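Local coordinates for protein D-alanine--D-alanine ligase (Coxiella burnetii, PDB 3TQT) that probably joins two D-alanine molecules into D-alanyl-D-alanine at the expense of ATP, supplying a dipeptide building block for the peptidoglycan cell wall, at residues A[4-18]-A[32-46]. Numbering follows the deposited sequence.
Sequences KLHISVLCGGQSTEH and LDAAKYLISVIFIDH
Leu5 N donates to Lys36 O, and from there an unbroken backbone ladder ties strand 5-12 to strand 37-44, the segment axes 25° from parallel. The amides of Leu5, Ile7, Val9, Cys11 and Gly13 donate across, while Leu38, Ser40, Ile42 and Ile44 return bonds to the carbonyls of Leu5, Ile7, Val9 and Cys11. Ser40 N to Ile7 O is nearly straight (2.8 Å, 175° at the hydrogen), as is Gly13 N to Ile44 O. On the other edge of strand 5-12, His6, Ser8 and Leu10 make backbone bonds to Asp100, Cys101 and Phe103; Gly12 N donates to Ser21 OG.

At the start of the ladder the extended Lys4 chain carries NZ to Ala34 O at 2.9 Å. On the face bearing His6 and Ser40, a water bridges the strands: it donates to Leu38 O (2.8 Å) and bonds His6 ND1 in the plane of the ring and Ser40 OG (2.6 Å). Ser8 OG instead pairs with Trp87. The face bearing Ile7 and Tyr37 is mostly apolar: Ile7 CG1 presses obliquely on Tyr37 CD1 (3.3 Å), while the phenol OH bonds Asp345 of helix 340-370.

Beyond the strands, the His18 side chain swings opposite its own amide nitrogen, which brings the ring to stack on His46, centroids 3.8 Å apart and planes at 28°. Its NE2 makes a weak bond to Ile44 O (3.4 Å), which Gly13 N already holds at 2.7 Å.

Together with helix 18-31 this forms a beta-alpha-beta unit in the Rossmann-like N-terminal domain: nine backbone bonds fix the register, and water and His18 add second donors at two carbonyls.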
loop_
_atom_site.group_PDB
_atom_site.type_symbol
_atom_site.label_atom_id
_atom_site.label_comp_id
_atom_site.label_asym_id
_atom_site.label_seq_id
_atom_site.Cartn_x
_atom_site.Cartn_y
_atom_site.Cartn_z
ATOM N N LYS A 4 -15.335 -12.249 25.847
ATOM C CA LYS A 4 -14.853 -10.959 25.354
ATOM C C LYS A 4 -14.034 -11.107 24.074
ATOM O O LYS A 4 -13.475 -12.168 23.791
ATOM C CB LYS A 4 -14.034 -10.238 26.429
ATOM C CG LYS A 4 -14.807 -9.993 27.708
ATOM C CD LYS A 4 -13.999 -9.227 28.735
ATOM C CE LYS A 4 -14.783 -9.067 30.041
ATOM N NZ LYS A 4 -14.080 -8.112 30.943
ATOM N N LEU A 5 -13.989 -10.041 23.289
ATOM C CA LEU A 5 -13.172 -10.019 22.095
ATOM C C LEU A 5 -11.781 -9.601 22.512
ATOM O O LEU A 5 -11.630 -8.677 23.306
ATOM C CB LEU A 5 -13.709 -8.976 21.114
ATOM C CG LEU A 5 -15.000 -9.328 20.391
ATOM C CD1 LEU A 5 -15.521 -8.125 19.618
ATOM C CD2 LEU A 5 -14.740 -10.499 19.460
ATOM N N HIS A 6 -10.769 -10.265 21.973
ATOM C CA HIS A 6 -9.385 -9.876 22.248
ATOM C C HIS A 6 -8.957 -8.786 21.285
ATOM O O HIS A 6 -8.974 -8.982 20.076
ATOM C CB HIS A 6 -8.442 -11.064 22.082
ATOM C CG HIS A 6 -8.540 -12.071 23.181
ATOM N ND1 HIS A 6 -7.786 -11.987 24.332
ATOM C CD2 HIS A 6 -9.295 -13.187 23.303
ATOM C CE1 HIS A 6 -8.074 -13.008 25.119
ATOM N NE2 HIS A 6 -8.989 -13.748 24.518
ATOM N N ILE A 7 -8.566 -7.641 21.833
ATOM C CA ILE A 7 -8.137 -6.526 21.030
ATOM C C ILE A 7 -6.656 -6.302 21.314
ATOM O O ILE A 7 -6.256 -6.220 22.477
ATOM C CB ILE A 7 -8.921 -5.257 21.420
ATOM C CG1 ILE A 7 -10.424 -5.537 21.367
ATOM C CG2 ILE A 7 -8.532 -4.082 20.537
ATOM C CD1 ILE A 7 -10.937 -5.870 19.974
ATOM N N SER A 8 -5.859 -6.217 20.254
ATOM C CA SER A 8 -4.446 -5.856 20.373
ATOM C C SER A 8 -4.221 -4.433 19.872
ATOM O O SER A 8 -4.551 -4.101 18.734
ATOM C CB SER A 8 -3.581 -6.815 19.562
ATOM O OG SER A 8 -3.441 -8.048 20.242
ATOM N N VAL A 9 -3.669 -3.584 20.722
ATOM C CA VAL A 9 -3.367 -2.223 20.301
ATOM C C VAL A 9 -1.877 -2.127 20.008
ATOM O O VAL A 9 -1.058 -2.447 20.866
ATOM C CB VAL A 9 -3.792 -1.210 21.369
ATOM C CG1 VAL A 9 -3.528 0.237 20.891
ATOM C CG2 VAL A 9 -5.263 -1.414 21.712
ATOM N N LEU A 10 -1.529 -1.732 18.784
ATOM C CA LEU A 10 -0.123 -1.624 18.389
ATOM C C LEU A 10 0.336 -0.194 18.523
ATOM O O LEU A 10 -0.315 0.721 18.018
ATOM C CB LEU A 10 0.082 -2.065 16.940
ATOM C CG LEU A 10 0.157 -3.558 16.617
ATOM C CD1 LEU A 10 -0.786 -4.380 17.479
ATOM C CD2 LEU A 10 -0.108 -3.788 15.125
ATOM N N CYS A 11 1.471 0.006 19.187
ATOM C CA CYS A 11 1.987 1.356 19.373
ATOM C C CYS A 11 3.504 1.395 19.379
ATOM O O CYS A 11 4.161 0.357 19.441
ATOM C CB CYS A 11 1.460 1.971 20.664
ATOM S SG CYS A 11 2.116 1.210 22.170
ATOM N N GLY A 12 4.044 2.613 19.314
ATOM C CA GLY A 12 5.477 2.826 19.313
ATOM C C GLY A 12 5.948 2.900 17.877
ATOM O O GLY A 12 5.505 3.759 17.109
ATOM N N GLY A 13 6.845 1.990 17.518
ATOM C CA GLY A 13 7.284 1.840 16.143
ATOM C C GLY A 13 8.535 2.636 15.836
ATOM O O GLY A 13 8.929 3.516 16.601
ATOM N N GLN A 14 9.167 2.305 14.714
ATOM C CA GLN A 14 10.330 3.040 14.258
ATOM C C GLN A 14 9.802 4.206 13.436
ATOM O O GLN A 14 9.694 4.139 12.211
ATOM C CB GLN A 14 11.232 2.141 13.430
ATOM C CG GLN A 14 11.483 0.798 14.073
ATOM C CD GLN A 14 12.488 -0.026 13.307
ATOM O OE1 GLN A 14 13.695 0.221 13.382
ATOM N NE2 GLN A 14 12.000 -1.007 12.556
ATOM N N SER A 15 9.440 5.264 14.147
ATOM C CA SER A 15 8.769 6.410 13.568
ATOM C C SER A 15 9.029 7.558 14.514
ATOM O O SER A 15 9.133 7.356 15.727
ATOM C CB SER A 15 7.264 6.140 13.479
ATOM O OG SER A 15 6.544 7.319 13.180
ATOM N N THR A 16 9.142 8.761 13.969
ATOM C CA THR A 16 9.385 9.929 14.799
ATOM C C THR A 16 8.146 10.294 15.620
ATOM O O THR A 16 8.217 11.119 16.528
ATOM C CB THR A 16 9.853 11.130 13.957
ATOM O OG1 THR A 16 10.193 12.220 14.824
ATOM C CG2 THR A 16 8.761 11.558 12.991
ATOM N N GLU A 17 7.007 9.675 15.309
ATOM C CA GLU A 17 5.802 9.912 16.100
ATOM C C GLU A 17 5.611 8.834 17.172
ATOM O O GLU A 17 4.524 8.677 17.712
ATOM C CB GLU A 17 4.555 10.014 15.221
ATOM C CG GLU A 17 4.406 11.353 14.516
ATOM C CD GLU A 17 5.124 11.392 13.185
ATOM O OE1 GLU A 17 4.891 10.482 12.361
ATOM O OE2 GLU A 17 5.922 12.332 12.966
ATOM N N HIS A 18 6.689 8.115 17.467
ATOM C CA HIS A 18 6.698 7.035 18.453
ATOM C C HIS A 18 6.010 7.435 19.763
ATOM O O HIS A 18 5.122 6.735 20.246
ATOM C CB HIS A 18 8.151 6.641 18.721
ATOM C CG HIS A 18 8.320 5.426 19.579
ATOM N ND1 HIS A 18 8.306 5.481 20.960
ATOM C CD2 HIS A 18 8.570 4.135 19.260
ATOM C CE1 HIS A 18 8.523 4.277 21.448
ATOM N NE2 HIS A 18 8.685 3.436 20.439
ATOM N N LEU A 32 -11.257 1.900 25.810
ATOM C CA LEU A 32 -11.916 0.664 25.366
ATOM C C LEU A 32 -12.814 0.059 26.452
ATOM O O LEU A 32 -12.399 -0.119 27.595
ATOM C CB LEU A 32 -10.893 -0.381 24.908
ATOM C CG LEU A 32 -10.271 -0.140 23.531
ATOM C CD1 LEU A 32 -9.055 -1.028 23.332
ATOM C CD2 LEU A 32 -11.301 -0.392 22.447
ATOM N N ASP A 33 -14.039 -0.275 26.063
ATOM C CA ASP A 33 -15.044 -0.767 26.997
ATOM C C ASP A 33 -14.546 -2.061 27.644
ATOM O O ASP A 33 -14.488 -3.095 27.005
ATOM C CB ASP A 33 -16.351 -0.992 26.237
ATOM C CG ASP A 33 -17.503 -1.380 27.137
ATOM O OD1 ASP A 33 -17.251 -1.865 28.254
ATOM O OD2 ASP A 33 -18.660 -1.194 26.712
ATOM N N ALA A 34 -14.164 -1.992 28.911
ATOM C CA ALA A 34 -13.615 -3.152 29.612
ATOM C C ALA A 34 -14.585 -4.341 29.658
ATOM O O ALA A 34 -14.165 -5.483 29.837
ATOM C CB ALA A 34 -13.193 -2.760 31.015
ATOM N N ALA A 35 -15.877 -4.069 29.503
ATOM C CA ALA A 35 -16.881 -5.134 29.479
ATOM C C ALA A 35 -16.800 -5.956 28.196
ATOM O O ALA A 35 -17.145 -7.134 28.190
ATOM C CB ALA A 35 -18.291 -4.560 29.650
ATOM N N LYS A 36 -16.336 -5.342 27.112
ATOM C CA LYS A 36 -16.387 -5.999 25.808
ATOM C C LYS A 36 -15.068 -6.620 25.397
ATOM O O LYS A 36 -15.044 -7.529 24.572
ATOM C CB LYS A 36 -16.778 -4.997 24.722
ATOM C CG LYS A 36 -17.585 -3.858 25.248
ATOM C CD LYS A 36 -18.998 -3.915 24.763
ATOM C CE LYS A 36 -19.184 -3.007 23.571
ATOM N NZ LYS A 36 -20.624 -2.915 23.255
ATOM N N TYR A 37 -13.970 -6.115 25.950
ATOM C CA TYR A 37 -12.661 -6.418 25.385
ATOM C C TYR A 37 -11.651 -6.876 26.408
ATOM O O TYR A 37 -11.595 -6.349 27.515
ATOM C CB TYR A 37 -12.095 -5.182 24.683
ATOM C CG TYR A 37 -13.051 -4.570 23.701
ATOM C CD1 TYR A 37 -13.479 -5.288 22.592
ATOM C CD2 TYR A 37 -13.527 -3.274 23.878
ATOM C CE1 TYR A 37 -14.352 -4.741 21.685
ATOM C CE2 TYR A 37 -14.414 -2.721 22.976
ATOM C CZ TYR A 37 -14.818 -3.459 21.880
ATOM O OH TYR A 37 -15.700 -2.926 20.969
ATOM N N LEU A 38 -10.853 -7.862 26.020
ATOM C CA LEU A 38 -9.624 -8.164 26.731
ATOM C C LEU A 38 -8.551 -7.475 25.917
ATOM O O LEU A 38 -8.354 -7.786 24.744
ATOM C CB LEU A 38 -9.359 -9.664 26.779
ATOM C CG LEU A 38 -10.253 -10.461 27.718
ATOM C CD1 LEU A 38 -9.929 -11.936 27.575
ATOM C CD2 LEU A 38 -10.055 -9.994 29.146
ATOM N N ILE A 39 -7.873 -6.521 26.537
ATOM C CA ILE A 39 -6.975 -5.646 25.809
ATOM C C ILE A 39 -5.534 -6.097 25.995
ATOM O O ILE A 39 -5.093 -6.335 27.125
ATOM C CB ILE A 39 -7.143 -4.198 26.306
ATOM C CG1 ILE A 39 -8.607 -3.777 26.185
ATOM C CG2 ILE A 39 -6.199 -3.233 25.562
ATOM C CD1 ILE A 39 -8.982 -2.606 27.049
ATOM N N SER A 40 -4.826 -6.256 24.880
ATOM C CA SER A 40 -3.386 -6.490 24.888
ATOM C C SER A 40 -2.723 -5.340 24.155
ATOM O O SER A 40 -3.268 -4.802 23.191
ATOM C CB SER A 40 -3.034 -7.811 24.194
ATOM O OG SER A 40 -3.608 -8.916 24.854
ATOM N N VAL A 41 -1.544 -4.951 24.607
ATOM C CA VAL A 41 -0.820 -3.880 23.935
ATOM C C VAL A 41 0.433 -4.459 23.324
ATOM O O VAL A 41 1.183 -5.174 23.988
ATOM C CB VAL A 41 -0.441 -2.753 24.905
ATOM C CG1 VAL A 41 0.274 -1.623 24.152
ATOM C CG2 VAL A 41 -1.689 -2.242 25.595
ATOM N N ILE A 42 0.641 -4.185 22.045
ATOM C CA ILE A 42 1.859 -4.619 21.398
ATOM C C ILE A 42 2.731 -3.390 21.268
ATOM O O ILE A 42 2.341 -2.418 20.632
ATOM C CB ILE A 42 1.595 -5.196 19.994
ATOM C CG1 ILE A 42 0.635 -6.387 20.067
ATOM C CG2 ILE A 42 2.907 -5.589 19.332
ATOM C CD1 ILE A 42 1.200 -7.565 20.775
ATOM N N PHE A 43 3.898 -3.428 21.889
ATOM C CA PHE A 43 4.837 -2.323 21.805
ATOM C C PHE A 43 5.954 -2.654 20.831
ATOM O O PHE A 43 6.594 -3.691 20.950
ATOM C CB PHE A 43 5.427 -2.030 23.190
ATOM C CG PHE A 43 6.441 -0.921 23.196
ATOM C CD1 PHE A 43 6.097 0.348 22.762
ATOM C CD2 PHE A 43 7.737 -1.148 23.644
ATOM C CE1 PHE A 43 7.019 1.375 22.779
ATOM C CE2 PHE A 43 8.668 -0.126 23.660
ATOM C CZ PHE A 43 8.309 1.140 23.228
ATOM N N ILE A 44 6.179 -1.767 19.867
ATOM C CA ILE A 44 7.290 -1.904 18.945
ATOM C C ILE A 44 8.300 -0.857 19.344
ATOM O O ILE A 44 7.998 0.334 19.304
ATOM C CB ILE A 44 6.847 -1.635 17.500
ATOM C CG1 ILE A 44 5.676 -2.559 17.133
ATOM C CG2 ILE A 44 8.028 -1.777 16.538
ATOM C CD1 ILE A 44 5.150 -2.363 15.726
ATOM N N ASP A 45 9.493 -1.280 19.743
ATOM C CA ASP A 45 10.477 -0.308 20.197
ATOM C C ASP A 45 11.190 0.363 19.030
ATOM O O ASP A 45 10.833 0.172 17.863
ATOM C CB ASP A 45 11.476 -0.934 21.181
ATOM C CG ASP A 45 12.411 -1.935 20.526
ATOM O OD1 ASP A 45 12.490 -1.973 19.277
ATOM O OD2 ASP A 45 13.085 -2.677 21.274
ATOM N N HIS A 46 12.202 1.160 19.350
ATOM C CA HIS A 46 12.854 1.982 18.341
ATOM C C HIS A 46 13.685 1.206 17.326
ATOM O O HIS A 46 13.966 1.709 16.233
ATOM C CB HIS A 46 13.689 3.084 19.001
ATOM C CG HIS A 46 12.864 4.205 19.552
ATOM N ND1 HIS A 46 12.136 5.055 18.748
ATOM C CD2 HIS A 46 12.638 4.605 20.826
ATOM C CE1 HIS A 46 11.505 5.938 19.501
ATOM N NE2 HIS A 46 11.791 5.685 20.766
HETATM O O HOH W 1 -6.068 -9.224 23.990
#